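Local coordinates for nitrogenase molybdenum-iron protein alpha chain (Clostridium pasteurianum, PDB 4WN9), which forms part of the nitrogenase complex that reduces dinitrogen to ammonia and carries the iron-molybdenum cofactor, at residues Asn209-Tyr214 / Ala236-Asp241. Numbering follows the deposited sequence.
Sequences NVLGEY and ATLTGD. With ICS (iron-sulfur-molybdenum cluster with interstitial carbon), chain F.
Val210 and Leu238 lie on neighbouring parallel strands, 207-213 and 233-239, in a buried pairing at the border of a four-stranded sheet, and the C-terminal ends of both strands run toward the iron-molybdenum cofactor. Val210 N donates to Ala236 O (2.9 Å), and Leu238 N returns a bond to Val210 O (2.8 Å). On one face Leu211 and Leu238 point the same way, side by side, with their CD2 methyls 4.1 Å apart; Ile264 of helix 261-275 packs on Leu211. Val210 and Thr237 point to the opposite face; past the bulge Glu213 CG lies alongside Thr237 CG2, 3.9 Å away, and the side chains of Glu213 and Thr237 both pack against helix 219-230. The Glu213 carboxylate is held near its own backbone, OE1 accepting from Asn215 N.

At Gly212 the chain turns a corner and the register slips by one residue, a beta bulge. Pairing resumes with an almost straight bond from Glu213 N to Leu238 O (3.0 Å, 174° at the hydrogen), and Gly240 N then binds Glu213 O in plane, on a lone pair. A cis peptide precedes Thr239, whose OG1 meets the edge of the Tyr214 ring, 3.6 Å from CD1, while bonding to Val60 O. With CG anti to its carbonyl carbon (chi1 -53°), Tyr214 brings CE2 within 3.2 Å of cofactor sulfur S2A; Ser263 hydrogen-bonds its hydroxyl. Gly212 also pairs through its backbone with Cys260, a cofactor ligand. The two strands and helix 219-230 form a beta-alpha-beta unit of a Rossmann-like domain, with Tyr214, just past the end of strand 207-213, reaching into the cofactor pocket.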
ATOM      1  N   ASN A 209      26.187  16.607 -34.382  1.00 55.34           N
ATOM      2  CA  ASN A 209      25.158  15.606 -34.153  1.00 48.57           C
ATOM      3  C   ASN A 209      25.773  14.489 -33.324  1.00 49.26           C
ATOM      4  O   ASN A 209      26.940  14.150 -33.512  1.00 46.00           O
ATOM      5  CB  ASN A 209      24.672  14.989 -35.472  1.00 47.07           C
ATOM      6  CG  ASN A 209      24.057  16.000 -36.424  1.00 45.24           C
ATOM      7  OD1 ASN A 209      23.238  16.840 -36.037  1.00 45.30           O
ATOM      8  ND2 ASN A 209      24.425  15.896 -37.691  1.00 45.58           N
ATOM      9  N   VAL A 210      25.004  13.923 -32.399  1.00 46.07           N
ATOM     10  CA  VAL A 210      25.381  12.645 -31.777  1.00 42.59           C
ATOM     11  C   VAL A 210      24.545  11.539 -32.435  1.00 38.91           C
ATOM     12  O   VAL A 210      23.309  11.583 -32.424  1.00 35.98           O
ATOM     13  CB  VAL A 210      25.206  12.655 -30.243  1.00 42.24           C
ATOM     14  CG1 VAL A 210      25.681  11.344 -29.628  1.00 37.15           C
ATOM     15  CG2 VAL A 210      25.973  13.823 -29.630  1.00 43.06           C
ATOM     16  N   LEU A 211      25.239  10.586 -33.053  1.00 38.84           N
ATOM     17  CA  LEU A 211      24.611   9.505 -33.801  1.00 43.00           C
ATOM     18  C   LEU A 211      24.633   8.192 -33.027  1.00 33.36           C
ATOM     19  O   LEU A 211      25.608   7.864 -32.364  1.00 36.80           O
ATOM     20  CB  LEU A 211      25.331   9.290 -35.132  1.00 42.96           C
ATOM     21  CG  LEU A 211      25.558  10.504 -36.031  1.00 46.30           C
ATOM     22  CD1 LEU A 211      26.170  10.042 -37.346  1.00 44.43           C
ATOM     23  CD2 LEU A 211      24.265  11.270 -36.275  1.00 50.71           C
ATOM     24  N   GLY A 212      23.566   7.417 -33.161  1.00 36.12           N
ATOM     25  CA  GLY A 212      23.473   6.147 -32.459  1.00 29.42           C
ATOM     26  C   GLY A 212      23.460   6.396 -30.967  1.00 25.36           C
ATOM     27  O   GLY A 212      24.320   5.884 -30.238  1.00 23.13           O
ATOM     28  N   GLU A 213      22.503   7.215 -30.523  1.00 26.67           N
ATOM     29  CA  GLU A 213      22.330   7.520 -29.091  1.00 31.28           C
ATOM     30  C   GLU A 213      20.853   7.731 -28.835  1.00 28.67           C
ATOM     31  O   GLU A 213      20.209   8.519 -29.523  1.00 27.37           O
ATOM     32  CB  GLU A 213      23.127   8.766 -28.695  1.00 32.85           C
ATOM     33  CG  GLU A 213      22.730   9.372 -27.361  1.00 31.09           C
ATOM     34  CD  GLU A 213      22.825   8.404 -26.208  1.00 33.82           C
ATOM     35  OE1 GLU A 213      21.856   8.346 -25.415  1.00 35.06           O
ATOM     36  OE2 GLU A 213      23.864   7.708 -26.084  1.00 35.72           O
ATOM     37  N   TYR A 214      20.301   7.033 -27.849  1.00 26.72           N
ATOM     38  CA  TYR A 214      18.846   6.948 -27.764  1.00 23.20           C
ATOM     39  C   TYR A 214      18.266   7.446 -26.458  1.00 24.25           C
ATOM     40  O   TYR A 214      17.071   7.288 -26.191  1.00 22.54           O
ATOM     41  CB  TYR A 214      18.453   5.515 -28.063  1.00 22.92           C
ATOM     42  CG  TYR A 214      19.055   5.084 -29.375  1.00 23.08           C
ATOM     43  CD1 TYR A 214      18.465   5.456 -30.570  1.00 22.03           C
ATOM     44  CD2 TYR A 214      20.245   4.374 -29.427  1.00 23.43           C
ATOM     45  CE1 TYR A 214      19.006   5.084 -31.787  1.00 22.40           C
ATOM     46  CE2 TYR A 214      20.806   4.011 -30.642  1.00 23.22           C
ATOM     47  CZ  TYR A 214      20.172   4.377 -31.821  1.00 24.55           C
ATOM     48  OH  TYR A 214      20.681   4.019 -33.055  1.00 30.02           O
ATOM     49  N   ALA A 236      21.547  17.854 -33.623  1.00 48.23           N
ATOM     50  CA  ALA A 236      20.667  16.685 -33.591  1.00 48.20           C
ATOM     51  C   ALA A 236      21.273  15.478 -32.871  1.00 50.19           C
ATOM     52  O   ALA A 236      22.473  15.222 -32.954  1.00 44.91           O
ATOM     53  CB  ALA A 236      20.260  16.297 -35.006  1.00 55.14           C
ATOM     54  N   THR A 237      20.421  14.745 -32.160  1.00 43.35           N
ATOM     55  CA  THR A 237      20.791  13.461 -31.591  1.00 43.07           C
ATOM     56  C   THR A 237      19.918  12.388 -32.239  1.00 41.22           C
ATOM     57  O   THR A 237      18.693  12.435 -32.115  1.00 35.79           O
ATOM     58  CB  THR A 237      20.571  13.450 -30.073  1.00 43.10           C
ATOM     59  OG1 THR A 237      21.447  14.398 -29.455  1.00 40.66           O
ATOM     60  CG2 THR A 237      20.837  12.056 -29.488  1.00 41.60           C
ATOM     61  N   LEU A 238      20.534  11.443 -32.950  1.00 34.66           N
ATOM     62  CA  LEU A 238      19.762  10.390 -33.611  1.00 35.26           C
ATOM     63  C   LEU A 238      19.713   9.113 -32.765  1.00 31.72           C
ATOM     64  O   LEU A 238      20.711   8.401 -32.684  1.00 34.13           O
ATOM     65  CB  LEU A 238      20.351  10.094 -34.989  1.00 38.81           C
ATOM     66  CG  LEU A 238      19.736  10.922 -36.131  1.00 39.75           C
ATOM     67  CD1 LEU A 238      19.846  12.421 -35.877  1.00 41.16           C
ATOM     68  CD2 LEU A 238      20.384  10.549 -37.455  1.00 41.17           C
ATOM     69  N   THR A 239      18.578   8.809 -32.128  1.00 30.03           N
ATOM     70  CA  THR A 239      17.333   9.581 -32.200  1.00 25.46           C
ATOM     71  C   THR A 239      16.761   9.920 -30.799  1.00 24.15           C
ATOM     72  O   THR A 239      15.587  10.287 -30.675  1.00 28.63           O
ATOM     73  CB  THR A 239      16.254   8.772 -32.924  1.00 32.02           C
ATOM     74  OG1 THR A 239      16.109   7.504 -32.270  1.00 28.58           O
ATOM     75  CG2 THR A 239      16.618   8.539 -34.380  1.00 33.23           C
ATOM     76  N   GLY A 240      17.572   9.795 -29.758  1.00 25.66           N
ATOM     77  CA  GLY A 240      17.118  10.055 -28.385  1.00 29.03           C
ATOM     78  C   GLY A 240      16.649  11.485 -28.109  1.00 34.51           C
ATOM     79  O   GLY A 240      17.396  12.446 -28.325  1.00 30.65           O
ATOM     80  N   ASP A 241      15.421  11.601 -27.600  1.00 28.04           N
ATOM     81  CA  ASP A 241      14.696  12.880 -27.430  1.00 32.54           C
ATOM     82  C   ASP A 241      14.581  13.708 -28.710  1.00 31.76           C
ATOM     83  O   ASP A 241      14.429  14.910 -28.648  1.00 32.14           O
ATOM     84  CB  ASP A 241      15.322  13.732 -26.333  1.00 33.07           C
ATOM     85  CG  ASP A 241      14.377  14.821 -25.815  1.00 37.18           C
ATOM     86  OD1 ASP A 241      13.146  14.628 -25.849  1.00 33.18           O
ATOM     87  OD2 ASP A 241      14.877  15.873 -25.357  1.00 36.60           O
TER
HETATM   88 FE1  ICS F 602      23.235   0.424 -30.196  1.00 28.56          FE
HETATM   89 MO1  ICS F 602      19.153  -3.137 -25.837  1.00 21.16          MO
HETATM   90 FE2  ICS F 602      21.305  -1.387 -30.030  1.00 24.64          FE
HETATM   91 FE3  ICS F 602      21.341   0.681 -28.341  1.00 24.91          FE
HETATM   92 FE4  ICS F 602      23.191  -1.204 -28.154  1.00 24.81          FE
HETATM   93 FE5  ICS F 602      21.668  -2.532 -26.572  1.00 21.39          FE
HETATM   94 FE6  ICS F 602      19.771  -2.681 -28.398  1.00 21.64          FE
HETATM   95 FE7  ICS F 602      19.822  -0.699 -26.731  1.00 24.30          FE
HETATM   96  CX  ICS F 602      21.237  -1.307 -28.035  1.00 22.74           C
HETATM   97  S1A ICS F 602      23.498  -1.825 -30.349  1.00 25.23           S
HETATM   98  S1B ICS F 602      20.560  -4.390 -27.209  1.00 21.83           S
HETATM   99  S2A ICS F 602      21.050   0.788 -30.596  1.00 28.18           S
HETATM  100  S2B ICS F 602      19.725  -2.870 -30.578  1.00 22.80           S
HETATM  101  S3A ICS F 602      23.924  -2.488 -26.543  1.00 23.88           S
HETATM  102  S3B ICS F 602      17.983  -1.808 -27.420  1.00 24.04           S
HETATM  103  S4A ICS F 602      23.560   1.025 -27.989  1.00 23.87           S
HETATM  104  S4B ICS F 602      20.605  -1.594 -24.843  1.00 24.37           S
HETATM  105  S5A ICS F 602      19.881   1.516 -26.872  1.00 25.20           S